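Local atomic coordinates of TcpB (Brucella melitensis, PDB entry 4LQC), a protein that belongs to the bacterial proteins built around a TIR domain, a compact alpha/beta fold with a parallel beta sheet covered by helices. Residues B[83-88]-B[115-120]; B[70-75]-B[105-110]; B[16-21]-B[36-41]; B[30-35]-B[133-138]. The protein carries 2 engineered substitutions. All coordinates share one frame; numbering follows the deposited sequence.

Contact 1: B[83-88]-B[115-120]; sequences GLTAME and ADKVAL
Lys117 starts with CG opposite its backbone N (chi1 -175°) and stays extended through every later torsion, which carries its ammonium group across to the turn at Leu84 and Thr85. On the other side, Thr85 has chi1 64°: OG1 sits between the backbone N and the carbonyl carbon, where it bonds back to the carbonyl O of Asp82, and the methyl CG2 is left to meet the lysine. CG2 of Thr85 lies 3.7 Å from CD of Lys117, and the two side chains slide past each other in opposite directions. Threonine suits this place because its hydroxyl is taken up locally while its methyl offers an apolar surface to the lysine chain.

Beyond the methylene contact, NZ of Lys117 reaches the carbonyl O of Leu84 at 3.1 Å, a weak hydrogen bond. The same ammonium group also bonds to the carbonyl O of Ile95, so one long, flexible residue ties two backbone carbonyls together. Leu84 takes part through its carbonyl, while its buried side chain turns from the lysine. Leu84 sits within a type I turn from Gly83 to Ala86, closed by Ala86 N to Gly83 O at 3.0 Å.

Lys117 is the first residue past the end of helix 112-116, and its chain also packs on Pro97. The arrangement joins two helix-to-strand connections, those entering the neighbouring parallel strands 95-100 and 120-121, as befits the layered alpha/beta sandwich of a TIR domain.

Contact 2: B[70-75]-B[105-110]; sequences HFFSKQ and DEVRRF
The carbonyl O of Phe72 accepts the backbone N of Gln75 at 2.9 Å, closing a type I turn just where the Phe110 ring comes up, with CE1 of Phe110 3.7 Å from that same oxygen. Next to it Ser73 OG turns back to His70 O at 3.0 Å, adding a second tie within the segment 70-75.

Between the segments the contact is apolar. CB of Phe72 stands over one face of the Phe110 ring, 3.5 Å from its centroid and 15° off the normal, a close CH-pi contact. The two phenyl planes are almost parallel, at 6°, but are offset so far, centroids 4.9 Å apart, that little ring lies over ring; the methylene, rather than the Phe72 ring, fills the place above Phe110. Farther out, CE2 of Phe72 touches CG2 of Val107 at 3.7 Å, and its CZ lies near both valine methyls. A flat aromatic thus covers a wide area, while the short, branched valine meets the far end of the ring obliquely.

Leu81 of helix 78-83 packs on both phenylalanines, and Leu67 on Phe72. Away from this apolar patch, Glu106 forms a salt bridge with Lys101 of the second subunit. Helices 69-72 and 104-108 each follow a strand, 60-68 and 95-100, at its C-terminal end, the strand-then-helix order of a parallel alpha/beta fold such as the TIR domain.

Contact 3: B[16-21]-B[36-41]; sequences EDKEAF and IFYDAY
Within the beta-alpha-beta crossover formed by strand 7-14, helix 18-31 and strand 36-43, Lys18 of segment 16-21 meets Tyr38 and Asp39, in the break of the second strand just after residues 36-37. Tyr38 OH donates to the carbonyl O of Lys18 at 2.9 Å. The approach is bent, with a C=O...donor angle of 132°, and the hydroxyl stands well above the carbonyl plane. Tyrosine suits the place because its long, rigid ring reaches from the break to the helix, packing on Val22 and Val26 and delivering a hydroxyl at the far end.

The lysine chain crosses this ring obliquely: CG of Lys18 lies 3.5 Å from Tyr38 OH and 3.8 Å from CE1. It then runs out extended and bends only at the last torsion (chi4 127°), bringing NZ to 3.5 Å from OD1 of Asp39, a loose salt bridge with a weak hydrogen bond. The firmer polar partner of NZ is Thr42 OG1. Lysine's methylenes thus line the tyrosine while its ammonium meets the short surface carboxylate of Asp39.

The chemistry is divided: a neutral hydrogen bond ties this break to the helix, while the long ion pair probably adds only a modest pull.

Contact 4: B[30-35]-B[133-138]; sequences RDLGAK and ELHSLI
Leu32 and His135 cross at an angle, with the imidazole turned so that one face receives CB of the leucine. That carbon lies 4.1 Å from the ring centroid and 27° off the normal, a CH-pi contact, and its nearest ring atom is ND1 at 3.7 Å. One branch of the leucine reaches past the ring to its root: CD1 of Leu32 is 3.7 Å from CB of His135. The histidine has CG trans to its backbone N (chi1 176°), which swings the imidazole out from helix 127-136 toward the segment 30-35.

Ala34 meets the same ring differently, at its edge and near its plane, with CB 4.4 Å from ND1 of His135. Its methyl also faces Ile138, whose CD1 comes to 4.2 Å. The small methyl of Ala34 suits this buried spot, where it also packs on Asp8, while Ile138 leans on Phe9 and Phe62 of the central sheet.

Between Leu32 and Ala34, Gly33 closes helix 18-31 with a Schellman motif. Its positive phi of 97° is one that glycine, having no side chain, adopts without strain. Leu32 O sits over the same face of the imidazole as Leu32 CB, near CE1 of His135 at 3.3 Å.

Dispersion and shape thus carry the contact, with aliphatic carbon packed against the face and edge of the ring. ND1 is buried with no polar partner, a likely energetic cost of placing a histidine among aliphatic neighbours.

Contact 2 is the buried one, built on aromatic and aliphatic carbon; contact 3 lies at the surface and relies on a hydroxyl and a loose ion pair. Contacts 1 and 4 are partly buried: contact 1 adds a weak lysine bond to carbon packing, while contact 4 is packing round an imidazole. Helix 18-31 serves contacts 3 and 4, near its two ends, and Ile36 O probably accepts a hydrogen bond from Arg30 NH2 between them. Leu120 and Leu134 join contacts 1 and 4, Ala115 packs on Val107 between contacts 1 and 2, and a Lys74–Glu16 salt bridge links contacts 2 and 3.

Contact 1: B[83-88]-B[115-120]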
# COMPACT_ATOMS: atom_id res chain seq x y z
N GLY B 83 -20.04 4.88 -5.04
CA GLY B 83 -20.72 6.04 -4.46
C GLY B 83 -19.82 6.94 -3.62
O GLY B 83 -20.06 8.14 -3.52
N LEU B 84 -18.80 6.35 -3.02
CA LEU B 84 -17.83 7.10 -2.23
C LEU B 84 -17.15 8.18 -3.07
O LEU B 84 -16.62 9.16 -2.53
CB LEU B 84 -16.77 6.14 -1.67
CG LEU B 84 -17.29 5.09 -0.69
CD1 LEU B 84 -16.15 4.26 -0.13
CD2 LEU B 84 -18.06 5.75 0.45
N THR B 85 -17.18 8.00 -4.39
CA THR B 85 -16.50 8.93 -5.31
C THR B 85 -17.41 10.07 -5.79
O THR B 85 -16.96 10.98 -6.48
CB THR B 85 -15.96 8.20 -6.57
OG1 THR B 85 -17.05 7.66 -7.33
CG2 THR B 85 -15.01 7.07 -6.19
N ALA B 86 -18.68 10.03 -5.41
CA ALA B 86 -19.64 11.01 -5.92
C ALA B 86 -19.52 12.39 -5.26
O ALA B 86 -19.44 12.51 -4.04
CB ALA B 86 -21.06 10.48 -5.82
N MET B 87 -19.50 13.43 -6.10
CA MET B 87 -19.52 14.82 -5.64
C MET B 87 -20.90 15.24 -5.14
O MET B 87 -21.89 14.53 -5.34
CB MET B 87 -19.09 15.77 -6.77
CG MET B 87 -17.59 15.90 -6.97
SD MET B 87 -16.80 16.89 -5.67
CE MET B 87 -17.68 18.44 -5.81
N GLU B 88 -20.95 16.41 -4.50
CA GLU B 88 -22.20 16.96 -3.98
C GLU B 88 -22.76 18.00 -4.94
O GLU B 88 -23.93 17.94 -5.33
CB GLU B 88 -21.97 17.60 -2.60
CG GLU B 88 -21.45 16.66 -1.51
CD GLU B 88 -22.56 15.95 -0.76
OE1 GLU B 88 -22.81 16.31 0.41
OE2 GLU B 88 -23.19 15.04 -1.34
N ALA B 115 -10.37 3.40 -7.73
CA ALA B 115 -8.95 3.15 -8.01
C ALA B 115 -8.31 4.28 -8.81
O ALA B 115 -7.07 4.43 -8.83
CB ALA B 115 -8.79 1.82 -8.74
N ASP B 116 -9.15 5.06 -9.48
CA ASP B 116 -8.67 6.17 -10.28
C ASP B 116 -8.86 7.51 -9.58
O ASP B 116 -8.24 8.51 -9.97
CB ASP B 116 -9.36 6.17 -11.65
CG ASP B 116 -8.96 4.97 -12.48
OD1 ASP B 116 -7.83 4.48 -12.29
OD2 ASP B 116 -9.78 4.53 -13.33
N LYS B 117 -9.71 7.53 -8.56
CA LYS B 117 -9.89 8.71 -7.73
C LYS B 117 -8.67 8.96 -6.86
O LYS B 117 -8.31 8.15 -6.00
CB LYS B 117 -11.14 8.57 -6.87
CG LYS B 117 -11.47 9.80 -6.06
CD LYS B 117 -12.47 9.48 -4.95
CE LYS B 117 -12.67 10.66 -4.03
NZ LYS B 117 -13.82 10.41 -3.09
N VAL B 118 -8.03 10.10 -7.08
CA VAL B 118 -6.82 10.46 -6.35
C VAL B 118 -7.13 10.60 -4.87
O VAL B 118 -8.13 11.22 -4.50
CB VAL B 118 -6.23 11.78 -6.87
CG1 VAL B 118 -4.93 12.08 -6.14
CG2 VAL B 118 -5.99 11.69 -8.36
N ALA B 119 -6.27 10.02 -4.04
CA ALA B 119 -6.49 10.02 -2.61
C ALA B 119 -5.19 9.97 -1.83
O ALA B 119 -4.12 9.78 -2.40
CB ALA B 119 -7.39 8.86 -2.22
N LEU B 120 -5.29 10.14 -0.53
CA LEU B 120 -4.14 10.01 0.35
C LEU B 120 -3.72 8.55 0.37
O LEU B 120 -4.53 7.66 0.14
CB LEU B 120 -4.50 10.51 1.75
CG LEU B 120 -4.96 11.96 1.83
CD1 LEU B 120 -5.87 12.19 3.02
CD2 LEU B 120 -3.72 12.84 1.95

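Contact 2: B[70-75]-B[105-110]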
# COMPACT_ATOMS: atom_id res chain seq x y z
N HIS B 70 -8.73 -5.11 4.72
CA HIS B 70 -9.82 -5.49 5.63
C HIS B 70 -11.08 -4.70 5.34
O HIS B 70 -12.19 -5.15 5.66
CB HIS B 70 -9.38 -5.28 7.07
CG HIS B 70 -8.04 -5.88 7.36
ND1 HIS B 70 -7.86 -7.24 7.51
CD2 HIS B 70 -6.82 -5.31 7.48
CE1 HIS B 70 -6.58 -7.48 7.72
NE2 HIS B 70 -5.93 -6.33 7.71
N PHE B 71 -10.93 -3.53 4.74
CA PHE B 71 -12.09 -2.78 4.33
C PHE B 71 -12.80 -3.53 3.20
O PHE B 71 -13.96 -3.91 3.32
CB PHE B 71 -11.72 -1.37 3.89
CG PHE B 71 -12.90 -0.55 3.44
CD1 PHE B 71 -13.71 0.06 4.38
CD2 PHE B 71 -13.21 -0.40 2.09
CE1 PHE B 71 -14.82 0.81 3.98
CE2 PHE B 71 -14.29 0.35 1.70
CZ PHE B 71 -15.10 0.96 2.66
N PHE B 72 -12.08 -3.76 2.10
CA PHE B 72 -12.71 -4.40 0.94
C PHE B 72 -13.16 -5.83 1.23
O PHE B 72 -14.12 -6.30 0.63
CB PHE B 72 -11.77 -4.39 -0.25
CG PHE B 72 -11.47 -3.03 -0.79
CD1 PHE B 72 -12.47 -2.24 -1.33
CD2 PHE B 72 -10.17 -2.54 -0.78
CE1 PHE B 72 -12.19 -0.98 -1.84
CE2 PHE B 72 -9.88 -1.28 -1.29
CZ PHE B 72 -10.90 -0.50 -1.81
N SER B 73 -12.49 -6.50 2.17
CA SER B 73 -12.84 -7.89 2.49
C SER B 73 -14.26 -8.02 3.03
O SER B 73 -14.83 -9.10 3.01
CB SER B 73 -11.86 -8.49 3.50
OG SER B 73 -12.14 -8.03 4.80
N LYS B 74 -14.83 -6.91 3.51
CA LYS B 74 -16.19 -6.92 4.03
C LYS B 74 -17.19 -7.13 2.89
O LYS B 74 -18.37 -7.31 3.13
CB LYS B 74 -16.53 -5.61 4.76
CG LYS B 74 -15.56 -5.19 5.84
CD LYS B 74 -15.51 -6.20 7.00
CE LYS B 74 -14.21 -6.07 7.78
NZ LYS B 74 -14.12 -7.05 8.90
N GLN B 75 -16.70 -7.11 1.65
CA GLN B 75 -17.54 -7.34 0.48
C GLN B 75 -18.72 -6.37 0.40
O GLN B 75 -19.88 -6.78 0.44
CB GLN B 75 -18.05 -8.79 0.46
CG GLN B 75 -16.97 -9.85 0.19
CD GLN B 75 -17.54 -11.26 0.05
OE1 GLN B 75 -18.54 -11.61 0.70
NE2 GLN B 75 -16.92 -12.08 -0.80
N ASP B 105 -4.22 -2.58 -8.19
CA ASP B 105 -5.00 -3.67 -8.79
C ASP B 105 -6.04 -4.17 -7.81
O ASP B 105 -7.15 -4.54 -8.18
CB ASP B 105 -4.09 -4.83 -9.20
CG ASP B 105 -3.26 -4.51 -10.43
OD1 ASP B 105 -3.83 -4.20 -11.49
OD2 ASP B 105 -2.04 -4.55 -10.33
N GLU B 106 -5.67 -4.18 -6.54
CA GLU B 106 -6.54 -4.72 -5.52
C GLU B 106 -7.76 -3.82 -5.37
O GLU B 106 -8.88 -4.30 -5.13
CB GLU B 106 -5.76 -4.81 -4.22
CG GLU B 106 -6.51 -5.37 -3.07
CD GLU B 106 -5.64 -5.47 -1.84
OE1 GLU B 106 -4.48 -5.00 -1.89
OE2 GLU B 106 -6.12 -6.01 -0.82
N VAL B 107 -7.57 -2.51 -5.53
CA VAL B 107 -8.67 -1.56 -5.39
C VAL B 107 -9.54 -1.57 -6.65
O VAL B 107 -10.78 -1.46 -6.56
CB VAL B 107 -8.15 -0.13 -5.10
CG1 VAL B 107 -9.31 0.86 -5.08
CG2 VAL B 107 -7.38 -0.10 -3.75
N ARG B 108 -8.91 -1.69 -7.81
CA ARG B 108 -9.64 -1.74 -9.07
C ARG B 108 -10.48 -3.00 -9.16
O ARG B 108 -11.52 -3.02 -9.79
CB ARG B 108 -8.70 -1.66 -10.28
CG ARG B 108 -9.44 -1.70 -11.60
CD ARG B 108 -8.54 -1.56 -12.78
NE ARG B 108 -7.66 -2.71 -12.93
CZ ARG B 108 -7.99 -3.81 -13.61
NH1 ARG B 108 -9.19 -3.91 -14.18
NH2 ARG B 108 -7.12 -4.82 -13.71
N ARG B 109 -10.03 -4.06 -8.50
CA ARG B 109 -10.81 -5.29 -8.45
C ARG B 109 -12.15 -5.07 -7.75
O ARG B 109 -13.11 -5.75 -8.04
CB ARG B 109 -10.06 -6.40 -7.72
CG ARG B 109 -10.50 -7.81 -8.10
CD ARG B 109 -9.61 -8.88 -7.43
NE ARG B 109 -8.24 -8.40 -7.22
CZ ARG B 109 -7.20 -8.73 -7.97
NH1 ARG B 109 -7.33 -9.56 -9.00
NH2 ARG B 109 -6.00 -8.23 -7.67
N PHE B 110 -12.20 -4.11 -6.83
CA PHE B 110 -13.46 -3.82 -6.13
C PHE B 110 -14.20 -2.61 -6.73
O PHE B 110 -15.43 -2.60 -6.79
CB PHE B 110 -13.21 -3.63 -4.63
CG PHE B 110 -12.79 -4.89 -3.93
CD1 PHE B 110 -13.73 -5.82 -3.54
CD2 PHE B 110 -11.46 -5.15 -3.69
CE1 PHE B 110 -13.35 -6.99 -2.90
CE2 PHE B 110 -11.07 -6.32 -3.04
CZ PHE B 110 -12.03 -7.25 -2.65

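Contact 3: B[16-21]-B[36-41]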
# COMPACT_ATOMS: atom_id res chain seq x y z
N GLU B 16 -10.38 -4.39 11.90
CA GLU B 16 -9.02 -4.93 11.91
C GLU B 16 -7.99 -3.81 11.89
O GLU B 16 -6.86 -4.01 12.32
CB GLU B 16 -8.81 -5.87 10.72
CG GLU B 16 -9.53 -7.20 10.83
CD GLU B 16 -10.92 -7.17 10.24
OE1 GLU B 16 -11.35 -6.10 9.74
OE2 GLU B 16 -11.60 -8.23 10.25
N ASP B 17 -8.40 -2.65 11.37
CA ASP B 17 -7.53 -1.48 11.28
C ASP B 17 -7.66 -0.57 12.50
O ASP B 17 -6.88 0.37 12.66
CB ASP B 17 -7.91 -0.65 10.05
CG ASP B 17 -7.55 -1.32 8.75
OD1 ASP B 17 -6.38 -1.75 8.59
OD2 ASP B 17 -8.45 -1.41 7.88
N LYS B 18 -8.64 -0.86 13.35
CA LYS B 18 -9.08 0.08 14.39
C LYS B 18 -8.00 0.47 15.38
O LYS B 18 -7.88 1.64 15.75
CB LYS B 18 -10.28 -0.46 15.15
CG LYS B 18 -10.88 0.51 16.15
CD LYS B 18 -12.16 -0.03 16.72
CE LYS B 18 -12.83 1.00 17.61
NZ LYS B 18 -14.26 1.27 17.23
N GLU B 19 -7.22 -0.51 15.82
CA GLU B 19 -6.25 -0.20 16.87
C GLU B 19 -4.84 -0.02 16.31
O GLU B 19 -3.88 0.18 17.07
CB GLU B 19 -6.32 -1.21 18.02
CG GLU B 19 -7.38 -0.82 19.06
CD GLU B 19 -8.04 -2.00 19.76
OE1 GLU B 19 -7.54 -3.14 19.62
OE2 GLU B 19 -9.06 -1.78 20.44
N ALA B 20 -4.72 -0.05 14.99
CA ALA B 20 -3.44 0.22 14.34
C ALA B 20 -3.45 1.61 13.71
O ALA B 20 -3.47 2.62 14.42
CB ALA B 20 -3.12 -0.85 13.32
N PHE B 21 -3.44 1.68 12.37
CA PHE B 21 -3.39 2.96 11.66
C PHE B 21 -4.49 3.95 12.07
O PHE B 21 -4.21 5.14 12.23
CB PHE B 21 -3.40 2.78 10.13
CG PHE B 21 -3.51 4.09 9.37
CD1 PHE B 21 -2.45 4.99 9.36
CD2 PHE B 21 -4.69 4.44 8.71
CE1 PHE B 21 -2.55 6.20 8.68
CE2 PHE B 21 -4.79 5.65 8.03
CZ PHE B 21 -3.71 6.53 8.02
N ILE B 36 -12.82 14.64 15.85
CA ILE B 36 -13.01 13.42 15.03
C ILE B 36 -13.86 12.37 15.71
O ILE B 36 -13.57 11.97 16.86
CB ILE B 36 -11.67 12.73 14.72
CG1 ILE B 36 -10.61 13.76 14.37
CG2 ILE B 36 -11.80 11.74 13.55
CD1 ILE B 36 -9.45 13.63 15.25
N PHE B 37 -14.90 11.92 15.00
CA PHE B 37 -15.68 10.75 15.39
C PHE B 37 -14.98 9.49 14.91
O PHE B 37 -14.48 9.43 13.78
CB PHE B 37 -17.09 10.79 14.77
CG PHE B 37 -18.03 11.77 15.44
CD1 PHE B 37 -18.39 11.60 16.76
CD2 PHE B 37 -18.58 12.82 14.73
CE1 PHE B 37 -19.26 12.48 17.37
CE2 PHE B 37 -19.45 13.70 15.32
CZ PHE B 37 -19.79 13.53 16.65
N TYR B 38 -14.96 8.47 15.76
CA TYR B 38 -14.14 7.30 15.52
C TYR B 38 -14.83 6.01 15.96
O TYR B 38 -15.12 5.14 15.13
CB TYR B 38 -12.81 7.53 16.25
CG TYR B 38 -11.94 6.36 16.62
CD1 TYR B 38 -11.68 5.33 15.72
CD2 TYR B 38 -11.30 6.33 17.85
CE1 TYR B 38 -10.84 4.28 16.07
CE2 TYR B 38 -10.48 5.30 18.20
CZ TYR B 38 -10.24 4.28 17.32
OH TYR B 38 -9.40 3.24 17.69
N ASP B 39 -15.14 5.91 17.25
CA ASP B 39 -15.66 4.67 17.83
C ASP B 39 -16.92 4.09 17.17
O ASP B 39 -17.04 2.87 17.07
CB ASP B 39 -15.91 4.82 19.33
CG ASP B 39 -16.52 3.57 19.94
OD1 ASP B 39 -15.81 2.55 20.05
OD2 ASP B 39 -17.71 3.59 20.29
N ALA B 40 -17.84 4.96 16.75
CA ALA B 40 -19.13 4.52 16.20
C ALA B 40 -19.06 4.26 14.71
O ALA B 40 -20.07 3.94 14.08
CB ALA B 40 -20.24 5.55 16.51
N TYR B 41 -17.87 4.39 14.14
CA TYR B 41 -17.73 4.24 12.71
C TYR B 41 -16.88 3.04 12.33
O TYR B 41 -16.29 3.00 11.25
CB TYR B 41 -17.22 5.55 12.09
CG TYR B 41 -18.29 6.60 12.21
CD1 TYR B 41 -19.34 6.65 11.31
CD2 TYR B 41 -18.28 7.51 13.26
CE1 TYR B 41 -20.34 7.58 11.43
CE2 TYR B 41 -19.29 8.46 13.39
CZ TYR B 41 -20.31 8.48 12.47
OH TYR B 41 -21.32 9.40 12.58

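Contact 4: B[30-35]-B[133-138]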
# COMPACT_ATOMS: atom_id res chain seq x y z
N ARG B 30 -6.33 14.69 16.50
CA ARG B 30 -6.77 15.29 17.76
C ARG B 30 -5.67 16.15 18.36
O ARG B 30 -5.94 17.15 19.02
CB ARG B 30 -7.17 14.20 18.76
CG ARG B 30 -8.56 13.65 18.48
CD ARG B 30 -9.06 12.66 19.51
NE ARG B 30 -10.40 12.18 19.15
CZ ARG B 30 -10.92 11.03 19.56
NH1 ARG B 30 -10.23 10.22 20.36
NH2 ARG B 30 -12.14 10.67 19.16
N ASP B 31 -4.43 15.77 18.10
CA ASP B 31 -3.30 16.51 18.65
C ASP B 31 -3.15 17.87 17.95
O ASP B 31 -2.58 18.80 18.50
CB ASP B 31 -2.03 15.68 18.52
CG ASP B 31 -0.91 16.20 19.38
OD1 ASP B 31 -1.17 16.63 20.54
OD2 ASP B 31 0.24 16.19 18.89
N LEU B 32 -3.68 17.97 16.74
CA LEU B 32 -3.65 19.22 15.98
C LEU B 32 -4.89 20.02 16.31
O LEU B 32 -5.06 21.15 15.86
CB LEU B 32 -3.59 18.94 14.46
CG LEU B 32 -2.41 18.11 13.92
CD1 LEU B 32 -2.54 17.82 12.42
CD2 LEU B 32 -1.09 18.79 14.19
N GLY B 33 -5.78 19.43 17.10
CA GLY B 33 -6.98 20.12 17.55
C GLY B 33 -8.25 19.85 16.75
O GLY B 33 -9.26 20.51 16.97
N ALA B 34 -8.19 18.89 15.83
CA ALA B 34 -9.37 18.53 15.06
C ALA B 34 -10.36 17.70 15.88
O ALA B 34 -9.96 16.90 16.72
CB ALA B 34 -8.96 17.78 13.78
N LYS B 35 -11.64 17.90 15.65
CA LYS B 35 -12.64 17.04 16.27
C LYS B 35 -13.00 15.86 15.35
O LYS B 35 -13.41 16.07 14.21
CB LYS B 35 -13.88 17.87 16.66
CG LYS B 35 -13.51 19.14 17.44
CD LYS B 35 -14.72 19.93 17.97
CE LYS B 35 -14.88 21.28 17.25
NZ LYS B 35 -13.59 22.06 17.16
N GLU B 133 -2.24 17.45 6.46
CA GLU B 133 -2.97 17.69 5.23
C GLU B 133 -4.47 17.68 5.44
O GLU B 133 -5.18 18.54 4.91
CB GLU B 133 -2.59 16.63 4.21
CG GLU B 133 -3.17 16.88 2.84
CD GLU B 133 -2.19 16.52 1.76
OE1 GLU B 133 -0.99 16.48 2.07
OE2 GLU B 133 -2.62 16.26 0.62
N LEU B 134 -4.95 16.70 6.19
CA LEU B 134 -6.37 16.64 6.50
C LEU B 134 -6.76 17.85 7.32
O LEU B 134 -7.81 18.46 7.08
CB LEU B 134 -6.69 15.35 7.26
CG LEU B 134 -6.60 14.06 6.45
CD1 LEU B 134 -6.59 12.85 7.36
CD2 LEU B 134 -7.79 14.01 5.50
N HIS B 135 -5.91 18.20 8.29
CA HIS B 135 -6.16 19.34 9.17
C HIS B 135 -6.32 20.64 8.38
O HIS B 135 -7.13 21.50 8.75
CB HIS B 135 -5.04 19.48 10.21
CG HIS B 135 -5.19 20.68 11.09
ND1 HIS B 135 -5.99 20.69 12.21
CD2 HIS B 135 -4.62 21.91 11.03
CE1 HIS B 135 -5.91 21.87 12.80
NE2 HIS B 135 -5.09 22.63 12.09
N SER B 136 -5.56 20.79 7.30
CA SER B 136 -5.68 21.96 6.44
C SER B 136 -7.08 22.19 5.88
O SER B 136 -7.46 23.34 5.64
CB SER B 136 -4.69 21.88 5.29
OG SER B 136 -3.45 22.42 5.68
N LEU B 137 -7.84 21.12 5.67
CA LEU B 137 -9.20 21.24 5.14
C LEU B 137 -10.18 21.87 6.12
O LEU B 137 -11.22 22.38 5.71
CB LEU B 137 -9.74 19.87 4.72
CG LEU B 137 -9.05 19.12 3.59
CD1 LEU B 137 -9.94 17.98 3.14
CD2 LEU B 137 -8.74 20.06 2.44
N ILE B 138 -9.87 21.82 7.41
CA ILE B 138 -10.84 22.26 8.41
C ILE B 138 -10.37 23.45 9.24
O ILE B 138 -11.05 23.86 10.18
CB ILE B 138 -11.28 21.09 9.33
CG1 ILE B 138 -10.07 20.34 9.91
CG2 ILE B 138 -12.16 20.13 8.55
CD1 ILE B 138 -9.39 20.99 11.11